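Long-range contacts in cellulosomal scaffoldin adaptor protein B (PDB 3BWZ), which serves in cellulosome assembly as a scaffoldin, whose type II cohesin module, the part described here, probably docks a type II dockerin of another scaffoldin: residues Leu39-Asp44 with Ile128-Thr133; Ser61-Ala66 with Leu76-Asp81; Ala66-Asn71 with Thr110-Val115. One frame throughout, in Å; residues are numbered along the deposited sequence.

Interaction 1: residues Leu39-Asp44 with Ile128-Thr133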
ATOM      1  N   LEU A  39       4.820   5.177   0.293  1.00  6.35           N
ATOM      2  CA  LEU A  39       3.472   5.225   0.832  1.00  6.38           C
ATOM      3  C   LEU A  39       3.505   5.257   2.340  1.00  6.61           C
ATOM      4  O   LEU A  39       4.364   4.647   2.965  1.00  7.27           O
ATOM      5  CB  LEU A  39       2.656   4.021   0.347  1.00  7.15           C
ATOM      6  CG  LEU A  39       2.601   3.848  -1.175  1.00  7.15           C
ATOM      7  CD1 LEU A  39       1.899   2.553  -1.517  1.00  9.44           C
ATOM      8  CD2 LEU A  39       1.908   5.010  -1.884  1.00  8.87           C
ATOM      9  N   ASN A  40       2.520   5.931   2.915  1.00  6.47           N
ATOM     10  CA  ASN A  40       2.358   6.031   4.356  1.00  7.22           C
ATOM     11  C   ASN A  40       0.945   5.616   4.701  1.00  7.19           C
ATOM     12  O   ASN A  40      -0.003   6.364   4.447  1.00  8.68           O
ATOM     13  CB  ASN A  40       2.646   7.473   4.797  1.00  7.69           C
ATOM     14  CG  ASN A  40       2.713   7.629   6.282  1.00  9.04           C
ATOM     15  OD1 ASN A  40       1.808   8.253   6.916  1.00 11.82           O
ATOM     16  ND2 ASN A  40       3.738   7.072   6.878  1.00  7.91           N
ATOM     17  N   MET A  41       0.827   4.434   5.291  1.00  7.56           N
ATOM     18  CA  MET A  41      -0.460   3.830   5.627  1.00  7.93           C
ATOM     19  C   MET A  41      -0.714   3.951   7.118  1.00  7.92           C
ATOM     20  O   MET A  41       0.199   3.863   7.940  1.00  9.63           O
ATOM     21  CB  MET A  41      -0.512   2.376   5.264  0.67  8.26           C
ATOM     22  CG  MET A  41      -0.510   2.155   3.797  0.67  9.03           C
ATOM     23  SD  MET A  41      -0.456   0.427   3.366  0.67  9.80           S
ATOM     24  CE  MET A  41      -2.047  -0.173   3.919  0.67 10.55           C
ATOM     25  N   LYS A  42      -1.983   4.120   7.476  1.00  8.16           N
ATOM     26  CA  LYS A  42      -2.434   4.210   8.858  1.00  8.52           C
ATOM     27  C   LYS A  42      -3.566   3.223   9.102  1.00  7.97           C
ATOM     28  O   LYS A  42      -4.472   3.074   8.297  1.00  9.83           O
ATOM     29  CB  LYS A  42      -2.910   5.638   9.149  1.00 10.35           C
ATOM     30  CG  LYS A  42      -3.410   5.904  10.555  1.00 12.39           C
ATOM     31  CD  LYS A  42      -2.287   5.992  11.559  1.00 14.88           C
ATOM     32  CE  LYS A  42      -2.801   6.208  12.964  1.00 15.27           C
ATOM     33  NZ  LYS A  42      -3.528   5.018  13.486  1.00 17.32           N
ATOM     34  N   TYR A  43      -3.489   2.551  10.234  1.00  7.92           N
ATOM     35  CA  TYR A  43      -4.534   1.627  10.680  1.00  7.63           C
ATOM     36  C   TYR A  43      -4.647   1.743  12.188  1.00  7.98           C
ATOM     37  O   TYR A  43      -3.774   2.327  12.838  1.00  8.66           O
ATOM     38  CB  TYR A  43      -4.242   0.175  10.235  1.00  7.86           C
ATOM     39  CG  TYR A  43      -2.995  -0.384  10.863  1.00  7.58           C
ATOM     40  CD1 TYR A  43      -3.045  -1.141  12.017  1.00  7.62           C
ATOM     41  CD2 TYR A  43      -1.753  -0.087  10.344  1.00  7.75           C
ATOM     42  CE1 TYR A  43      -1.900  -1.609  12.633  1.00  8.25           C
ATOM     43  CE2 TYR A  43      -0.585  -0.554  10.944  1.00  8.14           C
ATOM     44  CZ  TYR A  43      -0.658  -1.307  12.091  1.00  8.30           C
ATOM     45  OH  TYR A  43       0.505  -1.722  12.698  1.00  9.27           O
ATOM     46  N   ASP A  44      -5.710   1.170  12.750  1.00  7.80           N
ATOM     47  CA  ASP A  44      -5.930   1.220  14.186  1.00  8.06           C
ATOM     48  C   ASP A  44      -5.343  -0.044  14.787  1.00  8.46           C
ATOM     49  O   ASP A  44      -5.863  -1.124  14.563  1.00  8.28           O
ATOM     50  CB  ASP A  44      -7.438   1.318  14.495  1.00  8.90           C
ATOM     51  CG  ASP A  44      -7.724   1.417  15.971  1.00  9.63           C
ATOM     52  OD1 ASP A  44      -6.830   1.087  16.790  1.00 10.72           O
ATOM     53  OD2 ASP A  44      -8.860   1.818  16.308  1.00 12.36           O
ATOM     54  N   ILE A 128      -8.484   1.636   6.955  1.00  7.39           N
ATOM     55  CA  ILE A 128      -7.103   1.530   6.531  1.00  7.20           C
ATOM     56  C   ILE A 128      -6.918   2.691   5.555  1.00  7.19           C
ATOM     57  O   ILE A 128      -7.580   2.753   4.520  1.00  7.91           O
ATOM     58  CB  ILE A 128      -6.815   0.154   5.863  1.00  7.74           C
ATOM     59  CG1 ILE A 128      -7.083  -0.996   6.859  1.00  8.17           C
ATOM     60  CG2 ILE A 128      -5.373   0.092   5.369  1.00  9.87           C
ATOM     61  CD1 ILE A 128      -7.329  -2.322   6.147  1.00  9.99           C
ATOM     62  N   SER A 129      -6.025   3.610   5.886  1.00  8.28           N
ATOM     63  CA  SER A 129      -5.899   4.851   5.153  1.00  8.25           C
ATOM     64  C   SER A 129      -4.479   5.077   4.662  1.00  7.58           C
ATOM     65  O   SER A 129      -3.538   4.408   5.098  1.00  8.36           O
ATOM     66  CB  SER A 129      -6.251   6.045   6.010  1.00 10.84           C
ATOM     67  OG  SER A 129      -5.597   6.040   7.222  0.50 10.72           O
ATOM     68  N   PHE A 130      -4.341   6.040   3.749  1.00  8.56           N
ATOM     69  CA  PHE A 130      -3.051   6.686   3.519  1.00  8.17           C
ATOM     70  C   PHE A 130      -3.147   8.032   4.194  1.00  9.06           C
ATOM     71  O   PHE A 130      -4.199   8.663   4.169  1.00 11.97           O
ATOM     72  CB  PHE A 130      -2.798   6.953   2.052  1.00  9.86           C
ATOM     73  CG  PHE A 130      -2.578   5.735   1.214  1.00  9.51           C
ATOM     74  CD1 PHE A 130      -3.243   5.584   0.011  1.00 11.47           C
ATOM     75  CD2 PHE A 130      -1.598   4.823   1.548  1.00  9.82           C
ATOM     76  CE1 PHE A 130      -3.001   4.523  -0.813  1.00 13.30           C
ATOM     77  CE2 PHE A 130      -1.353   3.730   0.729  1.00 12.30           C
ATOM     78  CZ  PHE A 130      -2.063   3.593  -0.469  1.00 12.36           C
ATOM     79  N   GLU A 131      -2.055   8.508   4.789  1.00  8.97           N
ATOM     80  CA  GLU A 131      -2.059   9.766   5.563  0.50  9.99           C
ATOM     81  C   GLU A 131      -0.800  10.574   5.280  1.00  9.64           C
ATOM     82  O   GLU A 131       0.287  10.005   5.211  1.00  9.02           O
ATOM     83  CB  GLU A 131      -2.145   9.462   7.063  0.50 11.02           C
ATOM     84  CG  GLU A 131      -3.531   8.957   7.504  0.50 14.79           C
ATOM     85  CD  GLU A 131      -3.820   9.208   8.986  0.50 16.63           C
ATOM     86  OE1 GLU A 131      -4.995   9.452   9.332  0.50 26.29           O
ATOM     87  OE2 GLU A 131      -2.879   9.173   9.810  0.50 21.82           O
ATOM     88  N   ASP A 132      -0.941  11.890   5.197  1.00 10.78           N
ATOM     89  CA  ASP A 132       0.211  12.770   5.182  1.00 10.94           C
ATOM     90  C   ASP A 132       1.004  12.623   6.508  1.00 10.70           C
ATOM     91  O   ASP A 132       0.503  12.122   7.525  1.00 13.77           O
ATOM     92  CB  ASP A 132      -0.210  14.208   4.886  1.00 11.38           C
ATOM     93  CG  ASP A 132      -0.556  14.461   3.428  1.00 11.96           C
ATOM     94  OD1 ASP A 132      -0.288  13.639   2.529  1.00 13.39           O
ATOM     95  OD2 ASP A 132      -1.072  15.579   3.197  1.00 14.29           O
ATOM     96  N   THR A 133       2.284  12.979   6.455  1.00  9.93           N
ATOM     97  CA  THR A 133       3.208  12.761   7.537  1.00 10.44           C
ATOM     98  C   THR A 133       4.376  13.721   7.401  1.00  9.91           C
ATOM     99  O   THR A 133       4.808  14.060   6.290  1.00  9.82           O
ATOM    100  CB  THR A 133       3.743  11.318   7.500  1.00 10.48           C
ATOM    101  OG1 THR A 133       4.915  11.223   8.311  1.00 13.59           O
ATOM    102  CG2 THR A 133       4.070  10.841   6.066  1.00 11.76           C
TER
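M41 and F130 meet with matching first torsions: in each, CG stands anti to the carbonyl carbon and beside the backbone N (chi1 -69°). As a directly opposed pair they project from the same face of the sheet, and the shared torsion brings M41 CG to the F130 ring. In the M41 conformer described, CG lies 3.6 Å from F130 CE2, approaching the ring obliquely, and a bend at chi3 carries CE back to 3.6 Å from I128 CG2. L39 completes the group, its CB 4.0 Å from F130 CE2. F91 of the adjacent strand 88-94 extends this face, and I26 of strand 21-29 packs against L39, M41 and F130, making it part of the hydrophobic interior.

The backbones run antiparallel, their short axes at 147°. M41 and F130 form a non-hydrogen-bonded pair, and K42 and S129 the hydrogen-bonded pair next to it. Here K42 N donates to S129 O and S129 N to K42 O, each at 2.9 Å. Past the end of the regular strand, E131 N still donates to N40 O at 3.0 Å, prolonging the pairing into the loop. The T133 methyl rests against the N40 side chain.

On the other face the chemistry changes. K42 sends CG anti to its own N and carries its aliphatic part across the E131 side chain at a slant, with CG 3.4 Å from OE2 in the modelled conformer of E131. K42 NZ bends away, 5.6 Å from E131 OE2, and is bonded instead to Y43 O and K86 O. The opposite charges probably attract each other only weakly over this distance, without forming a salt bridge. One face oily and the other polar is the pattern of a β-sandwich, here the jelly-roll sandwich of a cohesin, with strands 34-42 and 126-130 side by side.

Interaction 2: residues Ser61-Ala66 with Leu76-Asp81. With NO3 (nitrate ion), chain B.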
ATOM      1  N   SER A  61      10.398  -3.270  10.793  1.00  9.37           N
ATOM      2  CA  SER A  61      11.094  -3.197   9.503  0.50  9.95           C
ATOM      3  C   SER A  61      10.475  -4.020   8.378  1.00  8.80           C
ATOM      4  O   SER A  61      10.980  -3.991   7.274  1.00 10.04           O
ATOM      5  CB  SER A  61      12.568  -3.600   9.667  0.50 12.85           C
ATOM      6  OG  SER A  61      12.724  -4.926  10.133  0.50 17.46           O
ATOM      7  N   THR A  62       9.388  -4.746   8.645  1.00  9.28           N
ATOM      8  CA  THR A  62       8.842  -5.637   7.638  1.00  8.50           C
ATOM      9  C   THR A  62       8.237  -4.863   6.463  1.00  7.72           C
ATOM     10  O   THR A  62       7.460  -3.934   6.640  1.00  8.06           O
ATOM     11  CB  THR A  62       7.756  -6.539   8.228  1.00  8.64           C
ATOM     12  OG1 THR A  62       8.267  -7.209   9.395  1.00  9.53           O
ATOM     13  CG2 THR A  62       7.201  -7.519   7.232  1.00  9.38           C
ATOM     14  N   MET A  63       8.599  -5.304   5.269  1.00  7.74           N
ATOM     15  CA  MET A  63       8.066  -4.771   4.048  0.50  7.76           C
ATOM     16  C   MET A  63       6.713  -5.440   3.709  1.00  8.01           C
ATOM     17  O   MET A  63       6.524  -6.615   3.967  1.00  9.12           O
ATOM     18  CB  MET A  63       9.112  -5.039   2.969  0.50  9.25           C
ATOM     19  CG  MET A  63       8.886  -4.384   1.666  0.50  7.13           C
ATOM     20  SD  MET A  63       9.239  -2.627   1.771  0.50  6.54           S
ATOM     21  CE  MET A  63       8.469  -2.075   0.248  0.50  8.72           C
ATOM     22  N   PRO A  64       5.783  -4.699   3.091  1.00  7.59           N
ATOM     23  CA  PRO A  64       4.584  -5.326   2.534  1.00  7.84           C
ATOM     24  C   PRO A  64       4.907  -6.453   1.566  1.00  7.32           C
ATOM     25  O   PRO A  64       6.007  -6.536   1.020  1.00  8.55           O
ATOM     26  CB  PRO A  64       3.879  -4.159   1.835  1.00  8.06           C
ATOM     27  CG  PRO A  64       4.300  -2.983   2.638  1.00 11.41           C
ATOM     28  CD  PRO A  64       5.748  -3.245   2.891  1.00  8.91           C
ATOM     29  N   GLY A  65       3.933  -7.314   1.360  1.00  8.22           N
ATOM     30  CA  GLY A  65       4.069  -8.389   0.408  1.00  8.70           C
ATOM     31  C   GLY A  65       4.087  -7.932  -1.032  1.00  8.16           C
ATOM     32  O   GLY A  65       3.629  -6.834  -1.388  1.00  7.88           O
ATOM     33  N   ALA A  66       4.620  -8.812  -1.874  1.00  8.63           N
ATOM     34  CA  ALA A  66       4.703  -8.569  -3.302  1.00  9.14           C
ATOM     35  C   ALA A  66       3.310  -8.411  -3.897  1.00  8.77           C
ATOM     36  O   ALA A  66       2.346  -9.031  -3.465  1.00 10.43           O
ATOM     37  CB  ALA A  66       5.441  -9.708  -3.978  1.00 12.29           C
ATOM     38  N   LEU A  76      15.445  -3.554  -7.625  1.00 10.46           N
ATOM     39  CA  LEU A  76      14.399  -3.027  -6.763  1.00 10.67           C
ATOM     40  C   LEU A  76      14.959  -2.676  -5.402  1.00 10.69           C
ATOM     41  O   LEU A  76      15.636  -3.477  -4.757  1.00 12.88           O
ATOM     42  CB  LEU A  76      13.276  -4.072  -6.567  1.00 12.72           C
ATOM     43  CG  LEU A  76      12.016  -3.580  -5.809  1.00 13.61           C
ATOM     44  CD1 LEU A  76      11.194  -2.749  -6.738  1.00 12.44           C
ATOM     45  CD2 LEU A  76      11.205  -4.747  -5.252  1.00 15.78           C
ATOM     46  N   ARG A  77      14.639  -1.470  -4.952  1.00  9.97           N
ATOM     47  CA  ARG A  77      14.979  -1.010  -3.603  1.00 10.95           C
ATOM     48  C   ARG A  77      13.693  -1.005  -2.787  1.00 10.21           C
ATOM     49  O   ARG A  77      12.685  -0.402  -3.189  1.00 11.68           O
ATOM     50  CB  ARG A  77      15.589   0.398  -3.642  1.00 14.30           C
ATOM     51  CG  ARG A  77      15.886   0.975  -2.275  1.00 16.88           C
ATOM     52  CD  ARG A  77      16.561   2.366  -2.304  1.00 21.07           C
ATOM     53  NE  ARG A  77      16.873   2.898  -0.958  1.00 21.78           N
ATOM     54  CZ  ARG A  77      16.022   3.613  -0.212  1.00 25.59           C
ATOM     55  NH1 ARG A  77      14.796   3.903  -0.639  1.00 27.98           N
ATOM     56  NH2 ARG A  77      16.387   4.039   0.975  1.00 25.00           N
ATOM     57  N   GLN A  78      13.731  -1.681  -1.650  1.00  9.49           N
ATOM     58  CA  GLN A  78      12.587  -1.817  -0.749  1.00 10.86           C
ATOM     59  C   GLN A  78      13.034  -1.535   0.662  1.00  9.76           C
ATOM     60  O   GLN A  78      14.009  -2.136   1.126  1.00 12.82           O
ATOM     61  CB  GLN A  78      12.076  -3.272  -0.752  1.00 13.55           C
ATOM     62  CG  GLN A  78      11.570  -3.768  -2.042  1.00 14.63           C
ATOM     63  CD  GLN A  78      10.689  -4.932  -1.838  1.00 15.18           C
ATOM     64  OE1 GLN A  78       9.476  -4.767  -1.757  1.00 18.30           O
ATOM     65  NE2 GLN A  78      11.269  -6.123  -1.733  1.00 21.37           N
ATOM     66  N   VAL A  79      12.347  -0.633   1.349  1.00  8.94           N
ATOM     67  CA  VAL A  79      12.609  -0.402   2.750  1.00  9.05           C
ATOM     68  C   VAL A  79      11.323   0.019   3.423  1.00  7.57           C
ATOM     69  O   VAL A  79      10.466   0.664   2.805  1.00  8.23           O
ATOM     70  CB  VAL A  79      13.737   0.605   2.980  1.00 12.70           C
ATOM     71  CG1 VAL A  79      13.347   1.940   2.543  1.00 17.43           C
ATOM     72  CG2 VAL A  79      14.186   0.590   4.435  1.00 16.93           C
ATOM     73  N   ALA A  80      11.197  -0.348   4.683  1.00  7.87           N
ATOM     74  CA  ALA A  80      10.036  -0.021   5.489  1.00  7.09           C
ATOM     75  C   ALA A  80      10.440   0.401   6.874  1.00  7.34           C
ATOM     76  O   ALA A  80      11.403  -0.116   7.438  1.00  9.29           O
ATOM     77  CB  ALA A  80       9.056  -1.211   5.575  1.00  8.53           C
ATOM     78  N   ASP A  81       9.649   1.298   7.442  1.00  7.32           N
ATOM     79  CA  ASP A  81       9.737   1.647   8.857  1.00  7.90           C
ATOM     80  C   ASP A  81       8.311   1.756   9.381  1.00  7.70           C
ATOM     81  O   ASP A  81       7.516   2.556   8.886  1.00  8.69           O
ATOM     82  CB  ASP A  81      10.504   2.943   9.094  1.00  8.49           C
ATOM     83  CG  ASP A  81      10.700   3.218  10.563  1.00 10.60           C
ATOM     84  OD1 ASP A  81      11.284   2.363  11.251  1.00 14.48           O
ATOM     85  OD2 ASP A  81      10.242   4.246  11.057  1.00 12.50           O
TER
HETATM   86  N   NO3 B 182       5.241 -12.222  -0.052  1.00 13.40           N
HETATM   87  O1  NO3 B 182       3.957 -12.687  -0.338  1.00 28.06           O
HETATM   88  O2  NO3 B 182       5.681 -12.309   1.262  1.00 21.66           O
HETATM   89  O3  NO3 B 182       5.839 -11.315  -0.945  1.00 19.54           O
HETATM   90  O   HOH W   1      12.899  -2.560   5.808  1.00 10.87           O
HETATM   91  O   HOH W   2       6.876  -5.449  -1.314  1.00 17.94           O
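M63 and Q78 cross at about a right angle at the edge of the cohesin β-sandwich, where the chain leading into the short strand 65-66 passes beside strand 77-83. The thioether of M63 points at that strand: CG is anti to the backbone N, and a turn at chi2 (74°) lays the end of the chain across the Q78 side chain. In the conformer described, M63 CG and M63 CE both approach the amide oxygen from one side, CG at 3.5 Å and CE also at 3.5 Å from Q78 OE1. The sulfur lies against the V79 backbone, M63 SD 3.7 Å from V79 O, with the A80 methyl a little farther off. F91 and K93 of strand 88-94 adjoin this cluster.

A80 directs its methyl toward the incoming chain, where A80 CB packs 3.3 Å from T62 O; that carbonyl is also held by N82 ND2. V79 and D81 turn the opposite way, as expected from strand alternation.

The two segments share no direct hydrogen bond, and water fills that role at two points. Water 1 donates to S61 O at 2.8 Å and accepts from A80 N at 3.0 Å, giving the backbone N-H of this edge strand a partner, much as a neighbouring strand might. Water 2 donates twice, to P64 O at 2.7 Å and to Q78 OE1 at 2.7 Å, so the amide oxygen that M63 packs against is also tied to the opposite backbone.

Interaction 3: residues Ala66-Asn71 with Thr110-Val115. With NO3 (nitrate ion), chain B.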
ATOM      1  N   ALA A  66       4.620  -8.812  -1.874  1.00  8.63           N
ATOM      2  CA  ALA A  66       4.703  -8.569  -3.302  1.00  9.14           C
ATOM      3  C   ALA A  66       3.310  -8.411  -3.897  1.00  8.77           C
ATOM      4  O   ALA A  66       2.346  -9.031  -3.465  1.00 10.43           O
ATOM      5  CB  ALA A  66       5.441  -9.708  -3.978  1.00 12.29           C
ATOM      6  N   GLY A  67       3.231  -7.604  -4.928  1.00  9.40           N
ATOM      7  CA  GLY A  67       2.043  -7.481  -5.729  1.00  9.28           C
ATOM      8  C   GLY A  67       2.249  -8.062  -7.109  1.00  8.90           C
ATOM      9  O   GLY A  67       2.984  -9.032  -7.278  1.00 11.32           O
ATOM     10  N   THR A  68       1.562  -7.488  -8.093  1.00  8.20           N
ATOM     11  CA  THR A  68       1.611  -7.949  -9.474  1.00  8.92           C
ATOM     12  C   THR A  68       2.492  -7.088 -10.372  1.00  9.50           C
ATOM     13  O   THR A  68       2.735  -7.466 -11.520  1.00 11.44           O
ATOM     14  CB  THR A  68       0.202  -8.027 -10.079  1.00  9.20           C
ATOM     15  OG1 THR A  68      -0.343  -6.733 -10.048  1.00  9.14           O
ATOM     16  CG2 THR A  68      -0.703  -8.979  -9.312  1.00 13.27           C
ATOM     17  N   ILE A  69       2.977  -5.967  -9.858  1.00  8.46           N
ATOM     18  CA  ILE A  69       3.942  -5.134 -10.546  1.00  8.73           C
ATOM     19  C   ILE A  69       5.069  -4.800  -9.565  1.00  8.59           C
ATOM     20  O   ILE A  69       5.007  -5.197  -8.419  1.00  9.23           O
ATOM     21  CB  ILE A  69       3.319  -3.846 -11.154  1.00  9.07           C
ATOM     22  CG1 ILE A  69       2.678  -2.949 -10.097  1.00  9.42           C
ATOM     23  CG2 ILE A  69       2.347  -4.192 -12.286  1.00 11.20           C
ATOM     24  CD1 ILE A  69       2.185  -1.613 -10.645  1.00 11.17           C
ATOM     25  N   LEU A  70       6.133  -4.161 -10.049  1.00  9.28           N
ATOM     26  CA  LEU A  70       7.352  -3.886  -9.259  1.00  9.32           C
ATOM     27  C   LEU A  70       8.040  -5.179  -8.849  1.00  9.59           C
ATOM     28  O   LEU A  70       8.691  -5.264  -7.812  1.00 11.79           O
ATOM     29  CB  LEU A  70       7.135  -2.967  -8.055  1.00 10.32           C
ATOM     30  CG  LEU A  70       6.632  -1.569  -8.380  1.00 10.54           C
ATOM     31  CD1 LEU A  70       6.405  -0.788  -7.090  1.00 12.28           C
ATOM     32  CD2 LEU A  70       7.596  -0.828  -9.310  1.00 14.75           C
ATOM     33  N   ASN A  71       7.951  -6.160  -9.728  1.00  9.10           N
ATOM     34  CA  ASN A  71       8.434  -7.505  -9.521  1.00 10.89           C
ATOM     35  C   ASN A  71       9.583  -7.915 -10.446  1.00 11.84           C
ATOM     36  O   ASN A  71      10.073  -9.049 -10.372  1.00 15.27           O
ATOM     37  CB  ASN A  71       7.205  -8.451  -9.679  1.00 14.18           C
ATOM     38  CG  ASN A  71       6.466  -8.658  -8.427  0.50 12.74           C
ATOM     39  OD1 ASN A  71       6.937  -8.530  -7.293  0.50 14.22           O
ATOM     40  ND2 ASN A  71       5.194  -8.914  -8.642  0.50 14.67           N
ATOM     41  N   THR A 110      -0.508  -0.081 -14.464  1.00  8.88           N
ATOM     42  CA  THR A 110      -1.707  -0.583 -13.801  1.00  8.77           C
ATOM     43  C   THR A 110      -1.360  -1.895 -13.137  1.00  8.39           C
ATOM     44  O   THR A 110      -0.866  -2.813 -13.787  1.00  9.28           O
ATOM     45  CB  THR A 110      -2.849  -0.788 -14.805  1.00  9.70           C
ATOM     46  OG1 THR A 110      -3.207   0.494 -15.329  1.00 11.00           O
ATOM     47  CG2 THR A 110      -4.068  -1.425 -14.155  1.00 11.60           C
ATOM     48  N   GLY A 111      -1.625  -2.000 -11.837  1.00  8.09           N
ATOM     49  CA  GLY A 111      -1.404  -3.249 -11.121  1.00  8.49           C
ATOM     50  C   GLY A 111      -1.350  -3.043  -9.635  1.00  7.41           C
ATOM     51  O   GLY A 111      -1.615  -1.954  -9.138  1.00  8.52           O
ATOM     52  N   THR A 112      -1.032  -4.116  -8.923  1.00  7.29           N
ATOM     53  CA  THR A 112      -0.962  -4.082  -7.468  1.00  6.98           C
ATOM     54  C   THR A 112       0.490  -3.892  -7.075  1.00  6.66           C
ATOM     55  O   THR A 112       1.329  -4.745  -7.382  1.00  7.30           O
ATOM     56  CB  THR A 112      -1.534  -5.395  -6.870  1.00  7.72           C
ATOM     57  OG1 THR A 112      -2.893  -5.549  -7.307  1.00  8.90           O
ATOM     58  CG2 THR A 112      -1.438  -5.428  -5.356  1.00  8.28           C
ATOM     59  N   VAL A 113       0.793  -2.782  -6.428  1.00  6.39           N
ATOM     60  CA  VAL A 113       2.162  -2.489  -6.082  1.00  7.23           C
ATOM     61  C   VAL A 113       2.641  -3.269  -4.871  1.00  7.01           C
ATOM     62  O   VAL A 113       3.834  -3.509  -4.754  1.00  9.68           O
ATOM     63  CB  VAL A 113       2.406  -0.976  -5.906  1.00  9.70           C
ATOM     64  CG1 VAL A 113       2.126  -0.224  -7.178  1.00 13.25           C
ATOM     65  CG2 VAL A 113       1.663  -0.381  -4.790  1.00 11.75           C
ATOM     66  N   ALA A 114       1.733  -3.600  -3.962  1.00  6.80           N
ATOM     67  CA  ALA A 114       2.074  -4.226  -2.700  1.00  8.09           C
ATOM     68  C   ALA A 114       0.785  -4.698  -2.072  1.00  7.31           C
ATOM     69  O   ALA A 114      -0.300  -4.196  -2.395  1.00  7.27           O
ATOM     70  CB  ALA A 114       2.781  -3.199  -1.777  1.00 12.47           C
ATOM     71  N   VAL A 115       0.926  -5.631  -1.132  1.00  7.39           N
ATOM     72  CA  VAL A 115      -0.186  -6.160  -0.382  1.00  7.63           C
ATOM     73  C   VAL A 115       0.159  -6.106   1.103  1.00  7.19           C
ATOM     74  O   VAL A 115       1.265  -6.471   1.512  1.00  9.05           O
ATOM     75  CB  VAL A 115      -0.429  -7.614  -0.819  1.00 11.20           C
ATOM     76  CG1 VAL A 115      -1.437  -8.306   0.013  1.00 13.59           C
ATOM     77  CG2 VAL A 115      -0.842  -7.660  -2.268  1.00 12.73           C
TER
HETATM   78  N   NO3 B 182       5.241 -12.222  -0.052  1.00 13.40           N
HETATM   79  O1  NO3 B 182       3.957 -12.687  -0.338  1.00 28.06           O
HETATM   80  O2  NO3 B 182       5.681 -12.309   1.262  1.00 21.66           O
HETATM   81  O3  NO3 B 182       5.839 -11.315  -0.945  1.00 19.54           O
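T68 and I69 turn successive backbone N-H groups onto one acceptor, T112 O, from a loop lying along strand 111-120 of the cohesin β-sandwich. The T68 N bond is 2.8 Å and in the carbonyl plane, on a lone pair; the I69 N bond is longer, 3.2 Å, and tilted from that plane. G67 comes in close beside them, its CA 3.3 Å from T112 O in a CA-H...O contact. Just beyond, V113 and A114 form a classic β bulge opposite I26 of strand 21-29.

T68 returns a bond: with chi1 at 61°, OG1 sits between its backbone N and carbonyl carbon and accepts from T112 N at 2.9 Å, nearly straight (171°). Both backbone polar atoms of T112 are therefore gripped by the loop, while its hydroxyl turns to N27.

I69 reaches inward, and its CD1 meets V113 CG1 at 3.7 Å. L70 lies side by side with V113, both pointing the same way, and F34 packs against all three. At the far end of the loop, a nitrate, probably from the crystallisation liquor, takes a hydrogen bond through O3 from A66 N at 2.9 Å.

How the interactions relate
Interactions 2 and 3 are nested within the chain loop closed by interaction 1 and cross each other along the sequence, sharing A66. Interaction 1 is regular strand pairing with a buried apolar face. Interaction 3, partly buried and across the centre of the chain, replaces strand pairing with a loop gripping one residue's backbone, supported by aliphatic packing. Interaction 2 is a surface contact relying on water and a thioether. Interactions 2 and 3 adjoin through G65 N and V115 O, a probable backbone hydrogen bond. Strands 48-51 and 65-66 both pair with 111-120, and 126-130 and 143-147 both with 34-42, consistent with the flap-interrupted strands of type II cohesins.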